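Local coordinates for protein glycerol kinase, putative (Plasmodium falciparum, PDB 2W40) that probably catalyses the ATP-dependent phosphorylation of glycerol to sn-glycerol 3-phosphate, as a member of the FGGY kinase family, at residues 83-91 with 137-146; 42-50 with 98-109. One frame throughout, in Å; residues are numbered along the deposited sequence.

Interaction 1 of 2, residues 83-91 with 137-146; sequences NQRETVIIW and YFSAFKILWL. With GOL (glycerol), chain B.
Glu86 and Tyr137 meet round the O3 hydroxyl of bound glycerol, the polar end of a contact that turns apolar along strand 88-91 and helix 140-146. Glu86 CG sits over one face of the Tyr137 ring, toward its rim; the carboxylate plane is 35° from that of the ring, and OE1 is 3.3 Å from Tyr137 CE1. A bend at chi2 (91°) turns the carboxylate off the line of its chain, and OE1 accepts from glycerol O3 at 2.6 Å. Tyr137 OH donates to the same O3 at 2.7 Å, its CG swung anti to the backbone N. Arg85 comes in with its guanidinium steeply inclined to that ring: NH2 donates to O3, while NE and the backbone N both reach glycerol O2 in nearly straight bonds. Salt bridges to Glu308 and Arg189 hold Arg85 and Glu86 in turn. Behind the pocket, Ser139 OG donates to Glu86 O at 2.7 Å, tying the loop to the start of the helix region. Farther on, Val88 CG2 meets Ile143 CG1 crosswise at 3.9 Å, and the side chains of Ile90 and Leu146 pass one another pointing opposite ways, CD1 to CD1 at 3.8 Å. Glycerol O3 thus gives its proton to Glu86 and takes bonds from Arg85 and Tyr137, a donor-acceptor pattern that fixes the hydroxyl's direction.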
loop_
_atom_site.group_PDB
_atom_site.type_symbol
_atom_site.label_atom_id
_atom_site.label_comp_id
_atom_site.label_asym_id
_atom_site.label_seq_id
_atom_site.Cartn_x
_atom_site.Cartn_y
_atom_site.Cartn_z
ATOM N N ASN C 83 -7.574 28.706 13.316
ATOM C CA ASN C 83 -6.395 27.835 13.402
ATOM C C ASN C 83 -6.724 26.389 13.580
ATOM O O ASN C 83 -7.767 26.044 14.111
ATOM C CB ASN C 83 -5.621 28.221 14.690
ATOM C CG ASN C 83 -6.515 28.090 15.954
ATOM O OD1 ASN C 83 -7.425 28.927 16.170
ATOM N ND2 ASN C 83 -6.191 27.071 16.870
ATOM N N GLN C 84 -5.818 25.544 13.105
ATOM C CA GLN C 84 -5.784 24.138 13.428
ATOM C C GLN C 84 -5.858 24.028 14.981
ATOM O O GLN C 84 -5.076 24.698 15.712
ATOM C CB GLN C 84 -4.456 23.532 12.924
ATOM C CG GLN C 84 -3.196 24.279 13.298
ATOM C CD GLN C 84 -1.912 23.437 13.292
ATOM O OE1 GLN C 84 -1.944 22.236 13.571
ATOM N NE2 GLN C 84 -0.779 24.100 13.072
ATOM N N ARG C 85 -6.799 23.236 15.450
ATOM C CA ARG C 85 -7.087 23.098 16.855
ATOM C C ARG C 85 -6.110 22.025 17.475
ATOM O O ARG C 85 -5.424 21.329 16.704
ATOM C CB ARG C 85 -8.518 22.726 17.029
ATOM C CG ARG C 85 -9.503 23.774 16.452
ATOM C CD ARG C 85 -11.003 23.310 16.401
ATOM N NE ARG C 85 -11.049 22.103 15.613
ATOM C CZ ARG C 85 -12.067 21.241 15.599
ATOM N NH1 ARG C 85 -13.202 21.539 16.231
ATOM N NH2 ARG C 85 -11.932 20.057 15.021
ATOM N N GLU C 86 -6.148 21.886 18.815
ATOM C CA GLU C 86 -5.501 20.854 19.621
ATOM C C GLU C 86 -3.964 20.955 19.654
ATOM O O GLU C 86 -3.348 20.713 20.657
ATOM C CB GLU C 86 -5.916 19.455 19.256
ATOM C CG GLU C 86 -7.414 19.131 19.427
ATOM C CD GLU C 86 -8.258 19.388 18.179
ATOM O OE1 GLU C 86 -7.691 19.499 17.062
ATOM O OE2 GLU C 86 -9.512 19.448 18.289
ATOM N N THR C 87 -3.389 21.269 18.520
ATOM C CA THR C 87 -1.951 21.468 18.380
ATOM C C THR C 87 -1.531 22.421 19.505
ATOM O O THR C 87 -2.171 23.431 19.763
ATOM C CB THR C 87 -1.663 22.088 17.025
ATOM O OG1 THR C 87 -2.043 21.127 16.023
ATOM C CG2 THR C 87 -0.158 22.463 16.889
ATOM N N VAL C 88 -0.418 22.053 20.168
ATOM C CA VAL C 88 -0.024 22.746 21.421
ATOM C C VAL C 88 1.482 23.092 21.368
ATOM O O VAL C 88 2.328 22.298 20.896
ATOM C CB VAL C 88 -0.465 21.993 22.717
ATOM C CG1 VAL C 88 0.264 20.666 22.794
ATOM C CG2 VAL C 88 -0.261 22.852 23.964
ATOM N N ILE C 89 1.740 24.280 21.891
ATOM C CA ILE C 89 3.143 24.813 22.057
ATOM C C ILE C 89 3.207 25.297 23.531
ATOM O O ILE C 89 2.289 25.906 24.066
ATOM C CB ILE C 89 3.494 25.960 21.093
ATOM C CG1 ILE C 89 3.267 25.568 19.624
ATOM C CG2 ILE C 89 4.969 26.451 21.252
ATOM C CD1 ILE C 89 2.872 26.852 18.885
ATOM N N ILE C 90 4.353 25.024 24.140
ATOM C CA ILE C 90 4.688 25.548 25.480
ATOM C C ILE C 90 5.950 26.438 25.234
ATOM O O ILE C 90 6.982 26.006 24.630
ATOM C CB ILE C 90 4.942 24.465 26.556
ATOM C CG1 ILE C 90 3.726 23.523 26.617
ATOM C CG2 ILE C 90 5.249 25.067 27.949
ATOM C CD1 ILE C 90 3.812 22.362 27.632
ATOM N N TRP C 91 5.830 27.689 25.664
ATOM C CA TRP C 91 6.911 28.633 25.445
ATOM C C TRP C 91 7.242 29.446 26.701
ATOM O O TRP C 91 6.521 29.446 27.655
ATOM C CB TRP C 91 6.630 29.612 24.305
ATOM C CG TRP C 91 5.428 30.519 24.394
ATOM C CD1 TRP C 91 5.405 31.818 24.812
ATOM C CD2 TRP C 91 4.060 30.240 23.936
ATOM N NE1 TRP C 91 4.157 32.344 24.719
ATOM C CE2 TRP C 91 3.299 31.425 24.157
ATOM C CE3 TRP C 91 3.420 29.116 23.425
ATOM C CZ2 TRP C 91 1.946 31.513 23.796
ATOM C CZ3 TRP C 91 2.060 29.207 23.060
ATOM C CH2 TRP C 91 1.341 30.389 23.241
ATOM N N TYR C 137 -5.796 12.941 20.779
ATOM C CA TYR C 137 -6.170 14.010 19.798
ATOM C C TYR C 137 -6.104 15.412 20.487
ATOM O O TYR C 137 -5.496 16.367 19.928
ATOM C CB TYR C 137 -7.592 13.670 19.341
ATOM C CG TYR C 137 -8.293 14.660 18.436
ATOM C CD1 TYR C 137 -7.588 15.452 17.505
ATOM C CD2 TYR C 137 -9.638 14.690 18.428
ATOM C CE1 TYR C 137 -8.328 16.341 16.627
ATOM C CE2 TYR C 137 -10.332 15.570 17.623
ATOM C CZ TYR C 137 -9.682 16.348 16.689
ATOM O OH TYR C 137 -10.447 17.189 15.882
ATOM N N PHE C 138 -6.779 15.543 21.651
ATOM C CA PHE C 138 -6.797 16.790 22.449
ATOM C C PHE C 138 -5.459 17.186 23.013
ATOM O O PHE C 138 -4.558 16.418 22.964
ATOM C CB PHE C 138 -7.911 16.757 23.434
ATOM C CG PHE C 138 -9.285 17.059 22.845
ATOM C CD1 PHE C 138 -9.572 16.878 21.497
ATOM C CD2 PHE C 138 -10.254 17.630 23.659
ATOM C CE1 PHE C 138 -10.852 17.216 20.987
ATOM C CE2 PHE C 138 -11.534 17.947 23.170
ATOM C CZ PHE C 138 -11.824 17.677 21.836
ATOM N N SER C 139 -5.322 18.419 23.490
ATOM C CA SER C 139 -3.986 18.936 23.848
ATOM C C SER C 139 -3.406 18.248 25.102
ATOM O O SER C 139 -2.163 18.134 25.210
ATOM C CB SER C 139 -4.038 20.436 24.135
ATOM O OG SER C 139 -4.573 21.133 23.047
ATOM N N ALA C 140 -4.300 17.875 26.027
ATOM C CA ALA C 140 -3.867 17.588 27.435
ATOM C C ALA C 140 -2.776 16.496 27.499
ATOM O O ALA C 140 -1.788 16.664 28.219
ATOM C CB ALA C 140 -5.021 17.147 28.300
ATOM N N PHE C 141 -2.964 15.397 26.788
ATOM C CA PHE C 141 -1.911 14.324 26.914
ATOM C C PHE C 141 -0.605 14.685 26.277
ATOM O O PHE C 141 0.444 14.225 26.717
ATOM C CB PHE C 141 -2.377 12.967 26.364
ATOM C CG PHE C 141 -3.289 12.217 27.309
ATOM C CD1 PHE C 141 -2.736 11.361 28.243
ATOM C CD2 PHE C 141 -4.654 12.361 27.274
ATOM C CE1 PHE C 141 -3.501 10.653 29.160
ATOM C CE2 PHE C 141 -5.435 11.649 28.185
ATOM C CZ PHE C 141 -4.839 10.789 29.136
ATOM N N LYS C 142 -0.652 15.565 25.280
ATOM C CA LYS C 142 0.601 16.163 24.722
ATOM C C LYS C 142 1.312 17.061 25.726
ATOM O O LYS C 142 2.549 17.026 25.836
ATOM C CB LYS C 142 0.220 16.863 23.438
ATOM C CG LYS C 142 -0.166 15.746 22.516
ATOM C CD LYS C 142 -1.536 15.865 22.079
ATOM C CE LYS C 142 -1.695 16.393 20.729
ATOM N NZ LYS C 142 -2.148 15.326 19.853
ATOM N N ILE C 143 0.549 17.815 26.481
ATOM C CA ILE C 143 1.134 18.678 27.452
ATOM C C ILE C 143 1.795 17.751 28.507
ATOM O O ILE C 143 2.899 18.011 28.978
ATOM C CB ILE C 143 0.043 19.521 28.102
ATOM C CG1 ILE C 143 -0.548 20.587 27.079
ATOM C CG2 ILE C 143 0.568 20.231 29.371
ATOM C CD1 ILE C 143 -1.988 21.203 27.486
ATOM N N LEU C 144 1.023 16.740 28.970
ATOM C CA LEU C 144 1.539 15.774 29.922
ATOM C C LEU C 144 2.836 15.119 29.443
ATOM O O LEU C 144 3.843 15.020 30.184
ATOM C CB LEU C 144 0.513 14.746 30.263
ATOM C CG LEU C 144 0.942 13.643 31.299
ATOM C CD1 LEU C 144 1.372 14.224 32.636
ATOM C CD2 LEU C 144 -0.230 12.625 31.446
ATOM N N TRP C 145 2.873 14.683 28.228
ATOM C CA TRP C 145 4.057 14.105 27.685
ATOM C C TRP C 145 5.238 15.061 27.770
ATOM O O TRP C 145 6.360 14.669 28.159
ATOM C CB TRP C 145 3.840 13.719 26.224
ATOM C CG TRP C 145 4.982 12.948 25.631
ATOM C CD1 TRP C 145 5.121 11.581 25.598
ATOM C CD2 TRP C 145 6.141 13.472 24.995
ATOM N NE1 TRP C 145 6.284 11.263 24.946
ATOM C CE2 TRP C 145 6.941 12.383 24.618
ATOM C CE3 TRP C 145 6.602 14.764 24.740
ATOM C CZ2 TRP C 145 8.134 12.545 23.932
ATOM C CZ3 TRP C 145 7.799 14.920 24.070
ATOM C CH2 TRP C 145 8.564 13.805 23.730
ATOM N N LEU C 146 5.034 16.318 27.397
ATOM C CA LEU C 146 6.092 17.366 27.452
ATOM C C LEU C 146 6.642 17.529 28.882
ATOM O O LEU C 146 7.843 17.579 29.094
ATOM C CB LEU C 146 5.601 18.695 26.862
ATOM C CG LEU C 146 5.495 18.638 25.343
ATOM C CD1 LEU C 146 4.622 19.859 24.893
ATOM C CD2 LEU C 146 6.889 18.602 24.731
HETATM C C1 GOL B . -7.646 20.770 11.862
HETATM O O1 GOL B . -8.246 21.610 10.852
HETATM C C2 GOL B . -8.580 20.665 12.976
HETATM O O2 GOL B . -8.668 21.867 13.721
HETATM C C3 GOL B . -8.131 19.501 13.916
HETATM O O3 GOL B . -9.072 19.255 14.910
#

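Interaction 2 of 2, residues 42-50 with 98-109; sequences PGWYEHDPI and PLYNAIVWLDTR. With EDO (1,2-ethanediol), chain D; EDO (1,2-ethanediol), chain E.
Glu46 and His47 pair with Ile103 and Ala102 in a two-stranded antiparallel ribbon within the N-terminal half of this FGGY kinase. His47 and Ala102 form the hydrogen-bonded pair, N to O in both directions, and Glu46 with Ile103 the non-hydrogen-bonded one. Backbone bonds continue beyond the strands: Val104 N donates to Tyr45 O at 2.9 Å, and Thr108 N to Gly43 O at 2.8 Å, lying in the carbonyl plane. Between these bonds a type I turn, Val104 to Asp107, is closed by Asp107 N to Val104 O. Asp107, its CG anti to the backbone N (chi1 -173°), accepts from the facing segment: OD1 receives Tyr45 N at 2.7 Å, and also NE and NH2 of Arg109 from its own segment. Its OD2 takes Arg109 NE and, from the other face of the carboxylate, Arg109 N, the latter closing an Asx turn. Arg109 NH2 also donates to Glu46 OE2 at 2.8 Å, almost straight (173°) and onto the anti lone pair; Tyr100 OH reaches that oxygen on the syn side at 2.7 Å. OE1 of Glu46 accepts from an ethanediol hydroxyl. The guanidinium lies sandwiched, with Trp44 stacked flat on one face and Ile103 CD1 over the other. Val104 packs against the rings of Tyr45 and His47, whose polar ends, OH and NE2, bond to Gln37. At the far end Asp48 caps helix 49-70, OD1 accepting from Ile50 N, and the next residue, Pro49, rests its CG 4.0 Å from Pro98 CG.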
loop_
_atom_site.group_PDB
_atom_site.type_symbol
_atom_site.label_atom_id
_atom_site.label_comp_id
_atom_site.label_asym_id
_atom_site.label_seq_id
_atom_site.Cartn_x
_atom_site.Cartn_y
_atom_site.Cartn_z
ATOM N N PRO C 42 7.472 6.862 14.026
ATOM C CA PRO C 42 6.066 6.449 13.940
ATOM C C PRO C 42 5.209 7.086 15.039
ATOM O O PRO C 42 5.538 7.043 16.238
ATOM C CB PRO C 42 6.106 4.915 14.027
ATOM C CG PRO C 42 7.415 4.638 13.465
ATOM C CD PRO C 42 8.350 5.670 13.989
ATOM N N GLY C 43 4.189 7.815 14.592
ATOM C CA GLY C 43 3.266 8.419 15.546
ATOM C C GLY C 43 3.611 9.874 15.901
ATOM O O GLY C 43 2.703 10.612 16.316
ATOM N N TRP C 44 4.824 10.364 15.586
ATOM C CA TRP C 44 5.176 11.729 15.959
ATOM C C TRP C 44 4.747 12.639 14.816
ATOM O O TRP C 44 4.895 12.298 13.625
ATOM C CB TRP C 44 6.677 11.854 16.116
ATOM C CG TRP C 44 7.179 11.228 17.370
ATOM C CD1 TRP C 44 6.646 10.144 18.030
ATOM C CD2 TRP C 44 8.188 11.752 18.200
ATOM N NE1 TRP C 44 7.357 9.914 19.198
ATOM C CE2 TRP C 44 8.283 10.906 19.340
ATOM C CE3 TRP C 44 9.057 12.849 18.114
ATOM C CZ2 TRP C 44 9.185 11.152 20.347
ATOM C CZ3 TRP C 44 9.993 13.048 19.119
ATOM C CH2 TRP C 44 10.015 12.215 20.241
ATOM N N TYR C 45 4.235 13.820 15.181
ATOM C CA TYR C 45 3.793 14.821 14.222
ATOM C C TYR C 45 3.975 16.173 14.905
ATOM O O TYR C 45 3.291 16.509 15.881
ATOM C CB TYR C 45 2.349 14.601 13.817
ATOM C CG TYR C 45 1.958 15.105 12.449
ATOM C CD1 TYR C 45 1.347 14.304 11.475
ATOM C CD2 TYR C 45 2.188 16.437 12.123
ATOM C CE1 TYR C 45 0.879 14.873 10.232
ATOM C CE2 TYR C 45 1.773 17.017 10.928
ATOM C CZ TYR C 45 1.093 16.221 9.988
ATOM O OH TYR C 45 0.678 16.704 8.816
ATOM N N GLU C 46 4.940 16.936 14.355
ATOM C CA GLU C 46 5.297 18.232 14.871
ATOM C C GLU C 46 5.352 19.343 13.785
ATOM O O GLU C 46 5.546 19.099 12.556
ATOM C CB GLU C 46 6.684 18.155 15.502
ATOM C CG GLU C 46 6.780 17.175 16.646
ATOM C CD GLU C 46 8.153 17.022 17.346
ATOM O OE1 GLU C 46 9.143 17.654 16.974
ATOM O OE2 GLU C 46 8.200 16.190 18.275
ATOM N N HIS C 47 5.185 20.575 14.268
ATOM C CA HIS C 47 5.425 21.778 13.437
ATOM C C HIS C 47 6.491 22.635 14.162
ATOM O O HIS C 47 6.554 22.693 15.381
ATOM C CB HIS C 47 4.168 22.621 13.306
ATOM C CG HIS C 47 3.044 21.976 12.516
ATOM N ND1 HIS C 47 1.712 22.279 12.750
ATOM C CD2 HIS C 47 3.045 21.075 11.498
ATOM C CE1 HIS C 47 0.949 21.561 11.943
ATOM N NE2 HIS C 47 1.729 20.825 11.163
ATOM N N ASP C 48 7.235 23.431 13.411
ATOM C CA ASP C 48 8.151 24.435 13.913
ATOM C C ASP C 48 7.365 25.725 14.148
ATOM O O ASP C 48 6.892 26.304 13.198
ATOM C CB ASP C 48 9.227 24.709 12.829
ATOM C CG ASP C 48 10.232 25.737 13.238
ATOM O OD1 ASP C 48 9.928 26.501 14.197
ATOM O OD2 ASP C 48 11.332 25.791 12.559
ATOM N N PRO C 49 7.179 26.142 15.393
ATOM C CA PRO C 49 6.351 27.349 15.632
ATOM C C PRO C 49 6.904 28.657 15.098
ATOM O O PRO C 49 6.120 29.583 14.883
ATOM C CB PRO C 49 6.233 27.427 17.188
ATOM C CG PRO C 49 6.857 26.302 17.658
ATOM C CD PRO C 49 7.679 25.626 16.676
ATOM N N ILE C 50 8.233 28.753 14.991
ATOM C CA ILE C 50 8.872 29.910 14.481
ATOM C C ILE C 50 8.713 29.954 12.968
ATOM O O ILE C 50 8.411 31.030 12.379
ATOM C CB ILE C 50 10.333 29.988 14.993
ATOM C CG1 ILE C 50 10.284 30.160 16.522
ATOM C CG2 ILE C 50 11.091 31.097 14.256
ATOM C CD1 ILE C 50 11.621 29.994 17.143
ATOM N N PRO C 98 9.956 29.106 22.187
ATOM C CA PRO C 98 9.352 27.790 22.365
ATOM C C PRO C 98 10.285 26.876 23.117
ATOM O O PRO C 98 11.478 26.886 22.856
ATOM C CB PRO C 98 9.145 27.267 20.931
ATOM C CG PRO C 98 9.101 28.445 20.132
ATOM C CD PRO C 98 10.016 29.466 20.753
ATOM N N LEU C 99 9.717 26.069 24.006
ATOM C CA LEU C 99 10.526 25.130 24.755
ATOM C C LEU C 99 10.597 23.792 24.026
ATOM O O LEU C 99 11.352 22.914 24.448
ATOM C CB LEU C 99 9.979 25.035 26.182
ATOM C CG LEU C 99 10.023 26.317 27.017
ATOM C CD1 LEU C 99 9.250 26.039 28.241
ATOM C CD2 LEU C 99 11.403 26.651 27.458
ATOM N N TYR C 100 9.732 23.599 23.016
ATOM C CA TYR C 100 9.680 22.437 22.200
ATOM C C TYR C 100 8.904 22.788 20.956
ATOM O O TYR C 100 8.226 23.770 20.951
ATOM C CB TYR C 100 8.990 21.307 22.971
ATOM C CG TYR C 100 9.172 19.930 22.284
ATOM C CD1 TYR C 100 10.311 19.204 22.495
ATOM C CD2 TYR C 100 8.173 19.347 21.464
ATOM C CE1 TYR C 100 10.503 17.959 21.816
ATOM C CE2 TYR C 100 8.312 18.141 20.872
ATOM C CZ TYR C 100 9.476 17.411 21.044
ATOM O OH TYR C 100 9.733 16.181 20.446
ATOM N N ASN C 101 9.006 21.973 19.904
ATOM C CA ASN C 101 8.132 22.144 18.724
ATOM C C ASN C 101 6.662 22.125 19.106
ATOM O O ASN C 101 6.269 21.593 20.127
ATOM C CB ASN C 101 8.369 21.074 17.683
ATOM C CG ASN C 101 9.581 21.332 16.742
ATOM O OD1 ASN C 101 10.116 20.354 16.118
ATOM N ND2 ASN C 101 10.063 22.512 16.679
ATOM N N ALA C 102 5.810 22.612 18.212
ATOM C CA ALA C 102 4.388 22.319 18.333
ATOM C C ALA C 102 4.219 20.783 18.172
ATOM O O ALA C 102 4.738 20.211 17.267
ATOM C CB ALA C 102 3.556 23.095 17.284
ATOM N N ILE C 103 3.384 20.148 19.030
ATOM C CA ILE C 103 2.931 18.807 18.849
ATOM C C ILE C 103 1.499 18.868 18.307
ATOM O O ILE C 103 0.597 19.462 18.926
ATOM C CB ILE C 103 2.951 17.970 20.144
ATOM C CG1 ILE C 103 4.416 17.882 20.686
ATOM C CG2 ILE C 103 2.466 16.537 19.827
ATOM C CD1 ILE C 103 4.575 17.158 22.020
ATOM N N VAL C 104 1.368 18.347 17.073
ATOM C CA VAL C 104 0.164 18.586 16.243
ATOM C C VAL C 104 -0.947 17.679 16.724
ATOM O O VAL C 104 -0.721 16.585 17.346
ATOM C CB VAL C 104 0.519 18.429 14.725
ATOM C CG1 VAL C 104 -0.605 18.731 13.782
ATOM C CG2 VAL C 104 1.678 19.383 14.350
ATOM N N TRP C 105 -2.162 18.074 16.382
ATOM C CA TRP C 105 -3.382 17.260 16.696
ATOM C C TRP C 105 -3.226 15.802 16.222
ATOM O O TRP C 105 -3.820 14.926 16.762
ATOM C CB TRP C 105 -4.626 18.002 16.195
ATOM C CG TRP C 105 -4.703 18.203 14.723
ATOM C CD1 TRP C 105 -4.257 19.289 14.047
ATOM C CD2 TRP C 105 -5.351 17.350 13.748
ATOM N NE1 TRP C 105 -4.580 19.179 12.698
ATOM C CE2 TRP C 105 -5.244 18.004 12.484
ATOM C CE3 TRP C 105 -6.110 16.166 13.827
ATOM C CZ2 TRP C 105 -5.794 17.415 11.279
ATOM C CZ3 TRP C 105 -6.664 15.632 12.690
ATOM C CH2 TRP C 105 -6.495 16.251 11.427
ATOM N N LEU C 106 -2.638 15.629 15.058
ATOM C CA LEU C 106 -2.394 14.316 14.414
ATOM C C LEU C 106 -1.339 13.412 15.105
ATOM O O LEU C 106 -1.254 12.210 14.783
ATOM C CB LEU C 106 -1.994 14.507 12.955
ATOM C CG LEU C 106 -3.117 14.822 11.956
ATOM C CD1 LEU C 106 -2.513 15.318 10.583
ATOM C CD2 LEU C 106 -4.084 13.548 11.780
ATOM N N ASP C 107 -0.585 13.970 16.047
ATOM C CA ASP C 107 0.444 13.212 16.762
ATOM C C ASP C 107 -0.265 12.164 17.621
ATOM O O ASP C 107 -1.247 12.439 18.261
ATOM C CB ASP C 107 1.265 14.171 17.655
ATOM C CG ASP C 107 2.463 13.525 18.326
ATOM O OD1 ASP C 107 3.614 13.703 17.841
ATOM O OD2 ASP C 107 2.182 12.831 19.325
ATOM N N THR C 108 0.334 10.989 17.673
ATOM C CA THR C 108 -0.219 9.914 18.495
ATOM C C THR C 108 0.774 9.236 19.446
ATOM O O THR C 108 0.539 8.091 19.902
ATOM C CB THR C 108 -0.811 8.805 17.571
ATOM O OG1 THR C 108 0.163 8.334 16.629
ATOM C CG2 THR C 108 -2.057 9.294 16.848
ATOM N N ARG C 109 1.864 9.925 19.784
ATOM C CA ARG C 109 2.897 9.370 20.635
ATOM C C ARG C 109 2.351 9.065 22.016
ATOM O O ARG C 109 3.002 8.302 22.798
ATOM C CB ARG C 109 4.118 10.338 20.771
ATOM C CG ARG C 109 4.025 11.394 21.795
ATOM C CD ARG C 109 5.072 12.492 21.645
ATOM N NE ARG C 109 5.085 13.218 20.418
ATOM C CZ ARG C 109 6.061 14.013 20.056
ATOM N NH1 ARG C 109 7.151 14.174 20.832
ATOM N NH2 ARG C 109 6.009 14.621 18.912
HETATM C C1 EDO D . 3.192 10.541 12.590
HETATM O O1 EDO D . 3.917 9.206 12.182
HETATM C C2 EDO D . 1.631 10.819 12.807
HETATM O O2 EDO D . 0.723 10.660 13.991
HETATM C C1 EDO E . 12.860 16.003 19.847
HETATM O O1 EDO E . 12.136 15.176 20.911
HETATM C C2 EDO E . 12.378 16.501 18.421
HETATM O O2 EDO E . 11.545 17.764 18.299
#

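Strand 88-92 joins the two contacts, whose centres lie about 8 Å apart: Ile90 O is 2.8 Å from Leu99 N and Val88 O 3.0 Å from Ile103 N, both probable hydrogen bonds. Interaction 1 packs helix 140-149 against a strand that the ribbon of interaction 2 flanks. Trp145 of that helix makes a cation-pi contact with Arg109, and Lys142 NZ, held by Thr136 O, also bonds to Val104 O. Interaction 1 hydrogen-bonds the glycerol, while Trp105 of interaction 2 packs its indole on the carbons, CD2 3.5 Å from C3. The Leu106 side chain, about 7 Å from glycerol and about 4 Å from that of ADP-binding Thr270, extends interaction 2 toward the nucleotide side of the cleft.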